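Discoidin-2 (Dictyostelium discoideum, PDB 2VM9) binds galactose and N-acetylgalactosamine as a trimeric, calcium-containing lectin, and may take part in spore formation and spore coat assembly. Local coordinates at residues A43-S55 and S77-T89. Sequence-based numbering, arbitrary orientation.
Sequences ASRFDGSESWSSS and STQGRGDHDQWVT. With CA (calcium ion), chain B; PO4 (phosphate ion), chain G.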
ATOM      1  N   ALA A  43       1.735  40.383  16.004  1.00 21.30           N
ATOM      2  CA  ALA A  43       1.973  41.191  14.806  1.00 21.73           C
ATOM      3  C   ALA A  43       3.435  41.649  14.656  1.00 21.47           C
ATOM      4  O   ALA A  43       3.828  42.201  13.606  1.00 23.43           O
ATOM      5  CB  ALA A  43       1.013  42.378  14.781  1.00 22.77           C
ATOM      6  N   SER A  44       4.251  41.380  15.667  1.00 20.27           N
ATOM      7  CA  SER A  44       5.645  41.831  15.692  1.00 19.15           C
ATOM      8  C   SER A  44       6.654  40.896  15.022  1.00 17.94           C
ATOM      9  O   SER A  44       7.850  41.202  14.940  1.00 17.27           O
ATOM     10  CB  SER A  44       6.098  42.117  17.123  1.00 19.66           C
ATOM     11  OG  SER A  44       6.486  40.944  17.823  1.00 21.86           O
ATOM     12  N   ARG A  45       6.184  39.741  14.568  1.00 16.17           N
ATOM     13  CA  ARG A  45       7.063  38.788  13.915  1.00 14.84           C
ATOM     14  C   ARG A  45       6.251  38.004  12.895  1.00 13.86           C
ATOM     15  O   ARG A  45       5.043  37.838  13.055  1.00 15.10           O
ATOM     16  CB  ARG A  45       7.706  37.831  14.936  1.00 15.20           C
ATOM     17  CG  ARG A  45       6.710  36.924  15.692  1.00 13.87           C
ATOM     18  CD  ARG A  45       7.453  35.998  16.702  1.00 15.50           C
ATOM     19  NE  ARG A  45       6.489  35.341  17.582  1.00 14.98           N
ATOM     20  CZ  ARG A  45       5.959  34.138  17.339  1.00 14.85           C
ATOM     21  NH1 ARG A  45       6.317  33.467  16.253  1.00 10.16           N
ATOM     22  NH2 ARG A  45       5.071  33.616  18.182  1.00 13.92           N
ATOM     23  N   PHE A  46       6.924  37.537  11.854  1.00 11.49           N
ATOM     24  CA  PHE A  46       6.270  36.791  10.788  1.00 10.11           C
ATOM     25  C   PHE A  46       6.666  35.322  10.911  1.00  9.33           C
ATOM     26  O   PHE A  46       7.831  34.969  10.741  1.00  9.71           O
ATOM     27  CB  PHE A  46       6.702  37.346   9.432  1.00 10.80           C
ATOM     28  CG  PHE A  46       5.974  36.735   8.280  1.00  9.98           C
ATOM     29  CD1 PHE A  46       4.606  36.906   8.161  1.00 11.61           C
ATOM     30  CD2 PHE A  46       6.654  35.971   7.328  1.00 11.13           C
ATOM     31  CE1 PHE A  46       3.900  36.330   7.116  1.00 11.59           C
ATOM     32  CE2 PHE A  46       5.948  35.396   6.272  1.00  9.78           C
ATOM     33  CZ  PHE A  46       4.587  35.579   6.163  1.00  9.35           C
ATOM     34  N   ASP A  47       5.687  34.481  11.224  1.00  7.45           N
ATOM     35  CA  ASP A  47       5.932  33.054  11.376  1.00  6.41           C
ATOM     36  C   ASP A  47       5.427  32.247  10.163  1.00  6.27           C
ATOM     37  O   ASP A  47       5.393  31.006  10.194  1.00  6.44           O
ATOM     38  CB  ASP A  47       5.345  32.516  12.681  1.00  5.39           C
ATOM     39  CG  ASP A  47       3.842  32.822  12.863  1.00  6.49           C
ATOM     40  OD1 ASP A  47       3.291  33.666  12.126  1.00  6.34           O
ATOM     41  OD2 ASP A  47       3.233  32.226  13.785  1.00  7.82           O
ATOM     42  N   GLY A  48       5.060  32.960   9.109  1.00  6.07           N
ATOM     43  CA  GLY A  48       4.580  32.344   7.880  1.00  5.63           C
ATOM     44  C   GLY A  48       3.173  32.799   7.541  1.00  5.35           C
ATOM     45  O   GLY A  48       2.400  33.191   8.427  1.00  5.05           O
ATOM     46  N   SER A  49       2.840  32.756   6.244  1.00  4.53           N
ATOM     47  CA  SER A  49       1.494  33.084   5.800  1.00  4.41           C
ATOM     48  C   SER A  49       0.557  31.973   6.249  1.00  4.79           C
ATOM     49  O   SER A  49       0.939  30.773   6.307  1.00  4.84           O
ATOM     50  CB  SER A  49       1.462  33.178   4.281  1.00  4.46           C
ATOM     51  OG  SER A  49       2.012  32.020   3.680  1.00  4.16           O
ATOM     52  N   GLU A  50      -0.670  32.363   6.546  1.00  5.06           N
ATOM     53  CA  GLU A  50      -1.724  31.385   6.804  1.00  4.49           C
ATOM     54  C   GLU A  50      -2.316  30.945   5.457  1.00  4.30           C
ATOM     55  O   GLU A  50      -3.501  31.191   5.136  1.00  4.65           O
ATOM     56  CB  GLU A  50      -2.762  32.003   7.740  1.00  5.65           C
ATOM     57  CG  GLU A  50      -2.140  32.268   9.129  1.00  5.38           C
ATOM     58  CD  GLU A  50      -3.089  32.964  10.087  1.00  7.68           C
ATOM     59  OE1 GLU A  50      -4.035  33.601   9.617  1.00  8.44           O
ATOM     60  OE2 GLU A  50      -2.867  32.866  11.300  1.00  6.13           O
ATOM     61  N   SER A  51      -1.456  30.349   4.632  1.00  4.65           N
ATOM     62  CA  SER A  51      -1.796  29.922   3.274  1.00  4.92           C
ATOM     63  C   SER A  51      -0.529  29.352   2.635  1.00  4.99           C
ATOM     64  O   SER A  51       0.589  29.667   3.051  1.00  5.18           O
ATOM     65  CB  SER A  51      -2.247  31.114   2.382  1.00  5.70           C
ATOM     66  OG  SER A  51      -1.174  32.091   2.244  1.00  6.61           O
ATOM     67  N   TRP A  52      -0.705  28.559   1.586  1.00  3.80           N
ATOM     68  CA  TRP A  52       0.358  28.493   0.573  1.00  3.93           C
ATOM     69  C   TRP A  52       0.191  29.767  -0.266  1.00  4.56           C
ATOM     70  O   TRP A  52      -0.947  30.141  -0.611  1.00  5.40           O
ATOM     71  CB  TRP A  52       0.155  27.289  -0.343  1.00  4.63           C
ATOM     72  CG  TRP A  52       0.925  27.416  -1.643  1.00  4.22           C
ATOM     73  CD1 TRP A  52       2.292  27.463  -1.786  1.00  5.74           C
ATOM     74  CD2 TRP A  52       0.377  27.488  -2.964  1.00  4.60           C
ATOM     75  NE1 TRP A  52       2.622  27.562  -3.115  1.00  4.29           N
ATOM     76  CE2 TRP A  52       1.476  27.591  -3.867  1.00  4.98           C
ATOM     77  CE3 TRP A  52      -0.928  27.487  -3.478  1.00  5.67           C
ATOM     78  CZ2 TRP A  52       1.309  27.669  -5.261  1.00  4.74           C
ATOM     79  CZ3 TRP A  52      -1.099  27.583  -4.882  1.00  6.00           C
ATOM     80  CH2 TRP A  52       0.010  27.663  -5.746  1.00  6.69           C
ATOM     81  N   SER A  53       1.298  30.417  -0.624  1.00  3.85           N
ATOM     82  CA  SER A  53       1.221  31.529  -1.601  1.00  4.39           C
ATOM     83  C   SER A  53       2.275  31.296  -2.685  1.00  4.23           C
ATOM     84  O   SER A  53       3.462  31.077  -2.354  1.00  4.89           O
ATOM     85  CB  SER A  53       1.474  32.881  -0.920  1.00  4.25           C
ATOM     86  OG  SER A  53       0.529  33.137   0.117  1.00  4.72           O
ATOM     87  N   SER A  54       1.869  31.375  -3.958  1.00  4.70           N
ATOM     88  CA  SER A  54       2.804  31.126  -5.056  1.00  4.93           C
ATOM     89  C   SER A  54       3.861  32.239  -5.127  1.00  4.94           C
ATOM     90  O   SER A  54       3.732  33.285  -4.491  1.00  4.55           O
ATOM     91  CB  SER A  54       2.061  31.024  -6.401  1.00  4.53           C
ATOM     92  OG  SER A  54       1.646  32.310  -6.803  1.00  6.38           O
ATOM     93  N   SER A  55       4.903  32.014  -5.923  1.00  5.69           N
ATOM     94  CA  SER A  55       5.819  33.105  -6.234  1.00  5.97           C
ATOM     95  C   SER A  55       5.404  33.853  -7.511  1.00  6.32           C
ATOM     96  O   SER A  55       5.299  35.087  -7.533  1.00  7.05           O
ATOM     97  CB  SER A  55       7.263  32.621  -6.354  1.00  6.21           C
ATOM     98  OG  SER A  55       8.096  33.758  -6.603  1.00  6.97           O
ATOM     99  N   SER A  77     -12.175  21.177  -0.243  1.00  5.24           N
ATOM    100  CA  SER A  77     -12.559  22.442   0.341  1.00  5.18           C
ATOM    101  C   SER A  77     -11.400  23.411   0.148  1.00  5.44           C
ATOM    102  O   SER A  77     -10.256  23.020   0.349  1.00  4.89           O
ATOM    103  CB  SER A  77     -12.804  22.302   1.828  1.00  6.30           C
ATOM    104  OG  SER A  77     -14.015  21.584   2.022  1.00  7.40           O
ATOM    105  N   THR A  78     -11.702  24.641  -0.240  1.00  4.67           N
ATOM    106  CA  THR A  78     -10.676  25.696  -0.327  1.00  4.93           C
ATOM    107  C   THR A  78     -11.089  26.913   0.493  1.00  4.88           C
ATOM    108  O   THR A  78     -12.268  27.150   0.767  1.00  5.70           O
ATOM    109  CB  THR A  78     -10.359  26.131  -1.793  1.00  6.02           C
ATOM    110  OG1 THR A  78     -11.482  26.828  -2.346  1.00  6.32           O
ATOM    111  CG2 THR A  78     -10.018  24.893  -2.672  1.00  6.95           C
ATOM    112  N   GLN A  79     -10.082  27.704   0.834  1.00  4.69           N
ATOM    113  CA  GLN A  79     -10.230  28.845   1.681  1.00  5.30           C
ATOM    114  C   GLN A  79      -9.157  29.824   1.216  1.00  4.53           C
ATOM    115  O   GLN A  79      -8.138  29.444   0.615  1.00  4.67           O
ATOM    116  CB  GLN A  79      -9.990  28.343   3.101  1.00  6.01           C
ATOM    117  CG  GLN A  79     -10.267  29.241   4.220  1.00  8.95           C
ATOM    118  CD  GLN A  79     -10.027  28.487   5.528  1.00  9.33           C
ATOM    119  OE1 GLN A  79      -9.098  27.671   5.617  1.00  8.40           O
ATOM    120  NE2 GLN A  79     -10.846  28.753   6.538  1.00 10.08           N
ATOM    121  N   GLY A  80      -9.373  31.097   1.488  1.00  5.13           N
ATOM    122  CA  GLY A  80      -8.338  32.062   1.202  1.00  3.92           C
ATOM    123  C   GLY A  80      -7.262  32.075   2.293  1.00  4.61           C
ATOM    124  O   GLY A  80      -7.148  31.162   3.143  1.00  5.06           O
ATOM    125  N   ARG A  81      -6.464  33.119   2.229  1.00  3.95           N
ATOM    126  CA  ARG A  81      -5.348  33.306   3.160  1.00  4.01           C
ATOM    127  C   ARG A  81      -5.826  33.913   4.467  1.00  5.14           C
ATOM    128  O   ARG A  81      -6.569  34.908   4.460  1.00  5.28           O
ATOM    129  CB  ARG A  81      -4.291  34.212   2.506  1.00  4.22           C
ATOM    130  CG  ARG A  81      -3.147  34.569   3.426  1.00  3.73           C
ATOM    131  CD  ARG A  81      -1.981  35.231   2.669  1.00  3.67           C
ATOM    132  NE  ARG A  81      -0.988  35.643   3.647  1.00  3.41           N
ATOM    133  CZ  ARG A  81       0.161  36.236   3.370  1.00  5.38           C
ATOM    134  NH1 ARG A  81       0.498  36.484   2.099  1.00  6.18           N
ATOM    135  NH2 ARG A  81       0.983  36.568   4.376  1.00  3.91           N
ATOM    136  N   GLY A  82      -5.380  33.360   5.595  1.00  5.09           N
ATOM    137  CA  GLY A  82      -5.896  33.843   6.895  1.00  5.73           C
ATOM    138  C   GLY A  82      -5.478  35.251   7.317  1.00  6.71           C
ATOM    139  O   GLY A  82      -6.267  35.961   7.958  1.00  7.00           O
ATOM    140  N   ASP A  83      -4.275  35.683   6.937  1.00  6.92           N
ATOM    141  CA  ASP A  83      -3.645  36.872   7.511  1.00  6.55           C
ATOM    142  C   ASP A  83      -3.510  38.072   6.550  1.00  7.31           C
ATOM    143  O   ASP A  83      -2.995  39.132   6.943  1.00  8.11           O
ATOM    144  CB  ASP A  83      -2.267  36.514   8.084  1.00  7.14           C
ATOM    145  CG  ASP A  83      -1.313  35.961   7.038  1.00  6.66           C
ATOM    146  OD1 ASP A  83      -1.682  35.008   6.311  1.00  6.11           O
ATOM    147  OD2 ASP A  83      -0.198  36.484   6.949  1.00  6.27           O
ATOM    148  N   HIS A  84      -3.954  37.908   5.305  1.00  7.41           N
ATOM    149  CA  HIS A  84      -3.963  39.025   4.318  1.00  7.76           C
ATOM    150  C   HIS A  84      -5.067  38.789   3.297  1.00  6.87           C
ATOM    151  O   HIS A  84      -5.531  37.672   3.161  1.00  5.83           O
ATOM    152  CB  HIS A  84      -2.620  39.197   3.623  1.00  8.72           C
ATOM    153  CG  HIS A  84      -1.617  39.884   4.483  1.00 12.63           C
ATOM    154  ND1 HIS A  84      -1.833  41.152   4.992  1.00 18.19           N
ATOM    155  CD2 HIS A  84      -0.434  39.467   4.995  1.00 16.71           C
ATOM    156  CE1 HIS A  84      -0.802  41.495   5.751  1.00 21.06           C
ATOM    157  NE2 HIS A  84       0.052  40.487   5.777  1.00 18.50           N
ATOM    158  N   ASP A  85      -5.468  39.846   2.596  1.00  6.33           N
ATOM    159  CA  ASP A  85      -6.609  39.781   1.682  1.00  6.31           C
ATOM    160  C   ASP A  85      -6.199  39.173   0.342  1.00  5.89           C
ATOM    161  O   ASP A  85      -6.121  39.870  -0.674  1.00  4.59           O
ATOM    162  CB  ASP A  85      -7.182  41.189   1.459  1.00  7.59           C
ATOM    163  CG  ASP A  85      -7.883  41.741   2.685  1.00 10.14           C
ATOM    164  OD1 ASP A  85      -8.203  40.989   3.634  1.00  8.73           O
ATOM    165  OD2 ASP A  85      -8.177  42.939   2.663  1.00 10.55           O
ATOM    166  N   GLN A  86      -5.932  37.869   0.357  1.00  5.26           N
ATOM    167  CA  GLN A  86      -5.550  37.142  -0.858  1.00  4.71           C
ATOM    168  C   GLN A  86      -6.329  35.861  -0.853  1.00  5.06           C
ATOM    169  O   GLN A  86      -6.466  35.220   0.205  1.00  5.53           O
ATOM    170  CB  GLN A  86      -4.062  36.789  -0.833  1.00  4.65           C
ATOM    171  CG  GLN A  86      -3.171  38.010  -0.797  1.00  4.40           C
ATOM    172  CD  GLN A  86      -1.736  37.688  -0.414  1.00  5.86           C
ATOM    173  OE1 GLN A  86      -1.366  36.529  -0.145  1.00  6.27           O
ATOM    174  NE2 GLN A  86      -0.916  38.727  -0.394  1.00  6.79           N
ATOM    175  N   TRP A  87      -6.853  35.469  -2.013  1.00  4.86           N
ATOM    176  CA  TRP A  87      -7.615  34.223  -2.105  1.00  4.72           C
ATOM    177  C   TRP A  87      -7.765  33.819  -3.574  1.00  4.23           C
ATOM    178  O   TRP A  87      -7.744  34.672  -4.473  1.00  4.91           O
ATOM    179  CB  TRP A  87      -9.012  34.315  -1.419  1.00  5.10           C
ATOM    180  CG  TRP A  87      -9.855  35.519  -1.793  1.00  4.58           C
ATOM    181  CD1 TRP A  87     -10.666  35.655  -2.901  1.00  5.39           C
ATOM    182  CD2 TRP A  87      -9.999  36.719  -1.033  1.00  4.86           C
ATOM    183  NE1 TRP A  87     -11.323  36.879  -2.859  1.00  4.98           N
ATOM    184  CE2 TRP A  87     -10.917  37.555  -1.731  1.00  6.32           C
ATOM    185  CE3 TRP A  87      -9.434  37.176   0.187  1.00  5.25           C
ATOM    186  CZ2 TRP A  87     -11.267  38.842  -1.268  1.00  5.59           C
ATOM    187  CZ3 TRP A  87      -9.818  38.444   0.670  1.00  5.16           C
ATOM    188  CH2 TRP A  87     -10.729  39.256  -0.068  1.00  6.05           C
ATOM    189  N   VAL A  88      -7.877  32.518  -3.813  1.00  3.99           N
ATOM    190  CA  VAL A  88      -8.136  32.042  -5.161  1.00  4.10           C
ATOM    191  C   VAL A  88      -9.624  32.104  -5.438  1.00  4.86           C
ATOM    192  O   VAL A  88     -10.413  31.564  -4.675  1.00  4.85           O
ATOM    193  CB  VAL A  88      -7.563  30.625  -5.336  1.00  4.48           C
ATOM    194  CG1 VAL A  88      -8.019  30.001  -6.662  1.00  4.55           C
ATOM    195  CG2 VAL A  88      -6.021  30.708  -5.220  1.00  5.47           C
ATOM    196  N   THR A  89     -10.007  32.759  -6.544  1.00  4.16           N
ATOM    197  CA  THR A  89     -11.420  32.960  -6.847  1.00  5.44           C
ATOM    198  C   THR A  89     -11.985  31.884  -7.785  1.00  4.92           C
ATOM    199  O   THR A  89     -13.206  31.702  -7.865  1.00  5.73           O
ATOM    200  CB  THR A  89     -11.654  34.355  -7.470  1.00  5.03           C
ATOM    201  OG1 THR A  89     -10.738  34.513  -8.569  1.00  5.46           O
ATOM    202  CG2 THR A  89     -11.440  35.465  -6.440  1.00  5.29           C
TER
HETATM  203 CA    CA B 500       1.187  34.966  12.172  0.80 10.72          CA
HETATM  204  P   PO4 G 507       3.767  38.657   3.416  0.60 11.32           P
HETATM  205  O1  PO4 G 507       3.424  39.894   2.601  0.60 17.08           O
HETATM  206  O2  PO4 G 507       3.144  37.504   2.856  0.60  6.91           O
HETATM  207  O3  PO4 G 507       3.284  38.905   4.830  0.60 18.20           O
HETATM  208  O4  PO4 G 507       5.270  38.541   3.497  0.60 18.75           O
HETATM  209  O   HOH W   1       2.961  36.200  13.917  1.00 13.97           O
HETATM  210  O   HOH W   2       2.064  35.537   9.985  1.00 13.75           O
HETATM  211  O   HOH W   3      -0.981  35.100  11.404  1.00 14.92           O
HETATM  212  O   HOH W   4       0.940  37.430  11.844  1.00 17.33           O
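Glu50 and the Arg81-Gly82-Asp83 turn are joined by two nearly straight backbone-anchored bonds: Gly82 N gives its hydrogen to Glu50 O (2.9 Å), and Glu50 N gives its own to Asp83 OD1 (2.8 Å). That carboxylate oxygen is gripped twice, since Arg81 NE reaches it from the opposite face of the carboxylate, while Arg81 NH2 takes Asp83 OD2 on its syn side. The side-on salt bridge holds the guanidinium flat against Ser49 CB, which lies over one face, 3.4 Å from Arg81 CZ; the His84 ring meets the other face with CD2. Arg81 gets there as a fully stretched chain, CG anti to the backbone N (chi1 175°), its methylenes running past Ser51 OG. Beyond Asp83, the guanidinium donates to Gln86 OE1, itself held by Ser146, and to O2 of a phosphate probably carried over from crystallisation, whose O3 lies 3.5 Å from Phe46 CE1. Glu50 OE2 turns to Lys41 in a salt bridge and weakly accepts from a calcium-bound water. The calcium takes Asp47 OD1 at 2.5 Å, with Asn39 and Ser40 completing the protein ligands. Here a predicted RGD cell-attachment turn packs on the calcium-binding loop of an F5/8 type C (discoidin) beta-sandwich.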